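PDB 4EWF: beta-lactamase from Sphaerobacter thermophilus, which probably hydrolyses beta-lactams to substituted beta-amino acids. Local coordinates for residues A[162-175]-A[228-242]. Residues are numbered along the deposited sequence; the frame is centred on the assembly and turned at random.
Sequences ATPDDYALAVQALL and GFITTPAGTLVVAVF
Phe-242 and Ala-240 bring strand 235-242 hard against the first turn of helix 164-175, part of the alpha/beta packing of the class A beta-lactamase fold, in which helices lie on a central antiparallel sheet. The helix runs roughly antiparallel to this strand, at 149°, and comes nearest to it at its N-terminal end, where Ala-240 CB packs 3.5 Å from Pro-164 O, the acceptor of the helical bond from Ala-168 N.

The Phe-242 ring packs against this turn. Its edge is directed at the face of Tyr-167 in an offset edge-to-face pair, with planes at 65° and Phe-242 CZ 4.0 Å from Tyr-167 CG. Ala-162 CB presses on Phe-242 CE1 at 3.6 Å, while Pro-164 CG meets Phe-242 CD2 and Pro-164 CA meets Phe-242 CE2. Thr-163 caps the helix here, its OG1 accepting from Asp-166 N. Val-227 of the same strand as Gly-228 adds to this buried cluster, touching both Tyr-167 and Phe-242.

One turn beyond Tyr-167, the side chains of Val-171 and Val-238 lie alongside each other, pointing in opposite senses, with Val-171 CB 3.9 Å from Val-238 CG1. Val-171 CG1, anti to the backbone N (chi1 176°), also reaches Phe-229 CB and Gly-228 O. Toward the C-terminal end of the helix the contact opens to solvent: the 232-235 turn carries the hairpin beyond the helix, and partly exposed Leu-175, Gln-172 and Thr-236 border it. Leu-175 still packs closely, its CD2 approaching the Phe-229 ring obliquely, while Leu-175 CD1 meets Thr-236 CG2 tip to tip at 3.7 Å and Val-238 CG2 at 3.6 Å.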
loop_
_atom_site.group_PDB
_atom_site.type_symbol
_atom_site.label_atom_id
_atom_site.label_comp_id
_atom_site.label_asym_id
_atom_site.label_seq_id
_atom_site.Cartn_x
_atom_site.Cartn_y
_atom_site.Cartn_z
ATOM N N ALA A 162 7.854 8.024 1.210
ATOM C CA ALA A 162 7.537 6.937 2.120
ATOM C C ALA A 162 8.821 6.304 2.635
ATOM O O ALA A 162 9.869 6.409 1.995
ATOM C CB ALA A 162 6.730 5.881 1.391
ATOM N N THR A 163 8.732 5.612 3.769
ATOM C CA THR A 163 9.780 4.659 4.125
ATOM C C THR A 163 9.116 3.328 4.391
ATOM O O THR A 163 7.961 3.282 4.786
ATOM C CB THR A 163 10.600 5.067 5.383
ATOM O OG1 THR A 163 9.770 4.976 6.540
ATOM C CG2 THR A 163 11.128 6.481 5.251
ATOM N N PRO A 164 9.848 2.226 4.167
ATOM C CA PRO A 164 9.277 0.910 4.484
ATOM C C PRO A 164 8.871 0.841 5.971
ATOM O O PRO A 164 7.778 0.352 6.272
ATOM C CB PRO A 164 10.434 -0.064 4.169
ATOM C CG PRO A 164 11.326 0.689 3.188
ATOM C CD PRO A 164 11.225 2.142 3.633
ATOM N N ASP A 165 9.717 1.349 6.873
ATOM C CA ASP A 165 9.382 1.382 8.303
ATOM C C ASP A 165 8.020 2.028 8.564
ATOM O O ASP A 165 7.201 1.497 9.328
ATOM C CB ASP A 165 10.422 2.180 9.113
ATOM C CG ASP A 165 11.698 1.390 9.384
ATOM O OD1 ASP A 165 11.743 0.167 9.105
ATOM O OD2 ASP A 165 12.663 2.007 9.873
ATOM N N ASP A 166 7.806 3.200 7.973
ATOM C CA ASP A 166 6.559 3.930 8.177
ATOM C C ASP A 166 5.346 3.149 7.671
ATOM O O ASP A 166 4.304 3.122 8.319
ATOM C CB ASP A 166 6.606 5.289 7.468
ATOM C CG ASP A 166 7.425 6.329 8.238
ATOM O OD1 ASP A 166 8.022 5.973 9.286
ATOM O OD2 ASP A 166 7.489 7.497 7.780
ATOM N N TYR A 167 5.473 2.530 6.504
ATOM C CA TYR A 167 4.332 1.824 5.928
ATOM C C TYR A 167 4.037 0.502 6.630
ATOM O O TYR A 167 2.893 0.045 6.652
ATOM C CB TYR A 167 4.446 1.721 4.389
ATOM C CG TYR A 167 3.874 2.991 3.804
ATOM C CD1 TYR A 167 2.573 3.026 3.341
ATOM C CD2 TYR A 167 4.600 4.186 3.833
ATOM C CE1 TYR A 167 2.007 4.189 2.856
ATOM C CE2 TYR A 167 4.037 5.377 3.355
ATOM C CZ TYR A 167 2.729 5.362 2.872
ATOM O OH TYR A 167 2.132 6.504 2.380
ATOM N N ALA A 168 5.052 -0.084 7.259
ATOM C CA ALA A 168 4.803 -1.239 8.104
ATOM C C ALA A 168 3.992 -0.805 9.340
ATOM O O ALA A 168 3.050 -1.490 9.739
ATOM C CB ALA A 168 6.113 -1.931 8.497
ATOM N N LEU A 169 4.322 0.348 9.925
ATOM C CA LEU A 169 3.525 0.845 11.053
ATOM C C LEU A 169 2.069 1.019 10.640
ATOM O O LEU A 169 1.154 0.730 11.411
ATOM C CB LEU A 169 4.050 2.185 11.579
ATOM C CG LEU A 169 5.452 2.198 12.169
ATOM C CD1 LEU A 169 5.888 3.636 12.473
ATOM C CD2 LEU A 169 5.512 1.309 13.431
ATOM N N ALA A 170 1.856 1.506 9.425
ATOM C CA ALA A 170 0.497 1.760 8.948
ATOM C C ALA A 170 -0.312 0.473 8.905
ATOM O O ALA A 170 -1.452 0.428 9.366
ATOM C CB ALA A 170 0.519 2.424 7.559
ATOM N N VAL A 171 0.267 -0.569 8.324
ATOM C CA VAL A 171 -0.424 -1.855 8.250
ATOM C C VAL A 171 -0.637 -2.427 9.647
ATOM O O VAL A 171 -1.694 -2.981 9.938
ATOM C CB VAL A 171 0.357 -2.881 7.380
ATOM C CG1 VAL A 171 -0.323 -4.253 7.397
ATOM C CG2 VAL A 171 0.508 -2.369 5.949
ATOM N N GLN A 172 0.357 -2.297 10.522
ATOM C CA GLN A 172 0.183 -2.814 11.881
ATOM C C GLN A 172 -0.963 -2.120 12.594
ATOM O O GLN A 172 -1.720 -2.756 13.337
ATOM C CB GLN A 172 1.468 -2.692 12.711
ATOM C CG GLN A 172 2.571 -3.648 12.286
ATOM C CD GLN A 172 3.841 -3.431 13.090
ATOM O OE1 GLN A 172 4.437 -2.355 13.053
ATOM N NE2 GLN A 172 4.246 -4.445 13.832
ATOM N N ALA A 173 -1.098 -0.818 12.366
ATOM C CA ALA A 173 -2.172 -0.075 13.007
ATOM C C ALA A 173 -3.535 -0.622 12.563
ATOM O O ALA A 173 -4.446 -0.754 13.378
ATOM C CB ALA A 173 -2.054 1.426 12.704
ATOM N N LEU A 174 -3.673 -0.940 11.278
ATOM C CA LEU A 174 -4.933 -1.506 10.792
ATOM C C LEU A 174 -5.195 -2.859 11.445
ATOM O O LEU A 174 -6.294 -3.122 11.917
ATOM C CB LEU A 174 -4.929 -1.653 9.268
ATOM C CG LEU A 174 -4.981 -0.348 8.457
ATOM C CD1 LEU A 174 -4.717 -0.610 6.980
ATOM C CD2 LEU A 174 -6.328 0.349 8.632
ATOM N N LEU A 175 -4.176 -3.718 11.463
ATOM C CA LEU A 175 -4.319 -5.065 12.021
ATOM C C LEU A 175 -4.639 -5.069 13.520
ATOM O O LEU A 175 -5.241 -6.009 14.029
ATOM C CB LEU A 175 -3.040 -5.878 11.768
ATOM C CG LEU A 175 -2.763 -6.202 10.296
ATOM C CD1 LEU A 175 -1.368 -6.766 10.125
ATOM C CD2 LEU A 175 -3.794 -7.197 9.787
ATOM N N GLY A 228 1.444 -4.394 2.398
ATOM C CA GLY A 228 0.266 -5.131 2.824
ATOM C C GLY A 228 0.491 -6.197 3.873
ATOM O O GLY A 228 1.450 -6.131 4.645
ATOM N N PHE A 229 -0.401 -7.185 3.901
ATOM C CA PHE A 229 -0.333 -8.211 4.914
ATOM C C PHE A 229 -0.733 -9.556 4.332
ATOM O O PHE A 229 -1.463 -9.638 3.346
ATOM C CB PHE A 229 -1.282 -7.873 6.065
ATOM C CG PHE A 229 -2.724 -7.929 5.674
ATOM C CD1 PHE A 229 -3.469 -9.083 5.883
ATOM C CD2 PHE A 229 -3.334 -6.839 5.061
ATOM C CE1 PHE A 229 -4.807 -9.143 5.513
ATOM C CE2 PHE A 229 -4.677 -6.892 4.690
ATOM C CZ PHE A 229 -5.407 -8.046 4.902
ATOM N N ILE A 230 -0.248 -10.611 4.965
ATOM C CA ILE A 230 -0.703 -11.958 4.658
ATOM C C ILE A 230 -1.070 -12.660 5.960
ATOM O O ILE A 230 -0.266 -12.716 6.895
ATOM C CB ILE A 230 0.361 -12.763 3.902
ATOM C CG1 ILE A 230 0.669 -12.097 2.561
ATOM C CG2 ILE A 230 -0.110 -14.189 3.679
ATOM C CD1 ILE A 230 1.937 -12.588 1.941
ATOM N N THR A 231 -2.286 -13.192 6.019
ATOM C CA THR A 231 -2.776 -13.843 7.224
ATOM C C THR A 231 -3.067 -15.315 6.953
ATOM O O THR A 231 -3.762 -15.647 5.993
ATOM C CB THR A 231 -4.065 -13.163 7.742
ATOM O OG1 THR A 231 -3.753 -11.861 8.237
ATOM C CG2 THR A 231 -4.693 -13.974 8.866
ATOM N N THR A 232 -2.503 -16.192 7.778
ATOM C CA THR A 232 -2.881 -17.606 7.781
ATOM C C THR A 232 -3.318 -17.976 9.199
ATOM O O THR A 232 -3.164 -17.175 10.125
ATOM C CB THR A 232 -1.714 -18.524 7.358
ATOM O OG1 THR A 232 -0.871 -18.785 8.490
ATOM C CG2 THR A 232 -0.894 -17.890 6.256
ATOM N N PRO A 233 -3.870 -19.190 9.383
ATOM C CA PRO A 233 -4.259 -19.595 10.742
ATOM C C PRO A 233 -3.087 -19.557 11.733
ATOM O O PRO A 233 -3.295 -19.444 12.942
ATOM C CB PRO A 233 -4.770 -21.031 10.554
ATOM C CG PRO A 233 -4.262 -21.467 9.208
ATOM C CD PRO A 233 -4.174 -20.227 8.382
ATOM N N ALA A 234 -1.868 -19.634 11.212
ATOM C CA ALA A 234 -0.661 -19.615 12.034
ATOM C C ALA A 234 -0.200 -18.200 12.430
ATOM O O ALA A 234 0.668 -18.054 13.297
ATOM C CB ALA A 234 0.460 -20.342 11.316
ATOM N N GLY A 235 -0.763 -17.168 11.794
ATOM C CA GLY A 235 -0.410 -15.790 12.116
ATOM C C GLY A 235 -0.338 -14.871 10.904
ATOM O O GLY A 235 -0.625 -15.289 9.777
ATOM N N THR A 236 0.053 -13.617 11.130
ATOM C CA THR A 236 0.053 -12.614 10.062
ATOM C C THR A 236 1.435 -12.027 9.796
ATOM O O THR A 236 2.148 -11.651 10.723
ATOM C CB THR A 236 -0.923 -11.457 10.379
ATOM O OG1 THR A 236 -2.257 -11.967 10.430
ATOM C CG2 THR A 236 -0.849 -10.375 9.299
ATOM N N LEU A 237 1.793 -11.950 8.519
ATOM C CA LEU A 237 3.032 -11.340 8.090
ATOM C C LEU A 237 2.771 -9.912 7.589
ATOM O O LEU A 237 1.914 -9.701 6.729
ATOM C CB LEU A 237 3.628 -12.166 6.945
ATOM C CG LEU A 237 5.003 -11.709 6.469
ATOM C CD1 LEU A 237 6.036 -12.143 7.501
ATOM C CD2 LEU A 237 5.323 -12.303 5.112
ATOM N N VAL A 238 3.502 -8.930 8.108
ATOM C CA VAL A 238 3.391 -7.573 7.553
ATOM C C VAL A 238 4.530 -7.325 6.573
ATOM O O VAL A 238 5.683 -7.581 6.889
ATOM C CB VAL A 238 3.410 -6.493 8.654
ATOM C CG1 VAL A 238 3.433 -5.103 8.046
ATOM C CG2 VAL A 238 2.206 -6.664 9.589
ATOM N N VAL A 239 4.200 -6.818 5.387
ATOM C CA VAL A 239 5.186 -6.636 4.332
ATOM C C VAL A 239 5.121 -5.243 3.694
ATOM O O VAL A 239 4.118 -4.868 3.103
ATOM C CB VAL A 239 5.001 -7.697 3.224
ATOM C CG1 VAL A 239 5.989 -7.447 2.063
ATOM C CG2 VAL A 239 5.155 -9.095 3.816
ATOM N N ALA A 240 6.197 -4.483 3.820
ATOM C CA ALA A 240 6.290 -3.194 3.138
ATOM C C ALA A 240 7.578 -3.171 2.309
ATOM O O ALA A 240 8.680 -3.091 2.850
ATOM C CB ALA A 240 6.259 -2.043 4.160
ATOM N N VAL A 241 7.442 -3.299 0.997
ATOM C CA VAL A 241 8.609 -3.323 0.126
ATOM C C VAL A 241 8.509 -2.222 -0.910
ATOM O O VAL A 241 7.493 -2.092 -1.587
ATOM C CB VAL A 241 8.742 -4.682 -0.583
ATOM C CG1 VAL A 241 9.928 -4.684 -1.547
ATOM C CG2 VAL A 241 8.895 -5.780 0.464
ATOM N N PHE A 242 9.559 -1.410 -0.992
ATOM C CA PHE A 242 9.675 -0.361 -1.993
ATOM C C PHE A 242 10.848 -0.677 -2.893
ATOM O O PHE A 242 11.897 -1.109 -2.412
ATOM C CB PHE A 242 9.856 1.005 -1.307
ATOM C CG PHE A 242 8.617 1.457 -0.578
ATOM C CD1 PHE A 242 7.797 2.435 -1.121
ATOM C CD2 PHE A 242 8.236 0.851 0.611
ATOM C CE1 PHE A 242 6.632 2.844 -0.465
ATOM C CE2 PHE A 242 7.066 1.249 1.280
ATOM C CZ PHE A 242 6.260 2.248 0.729
#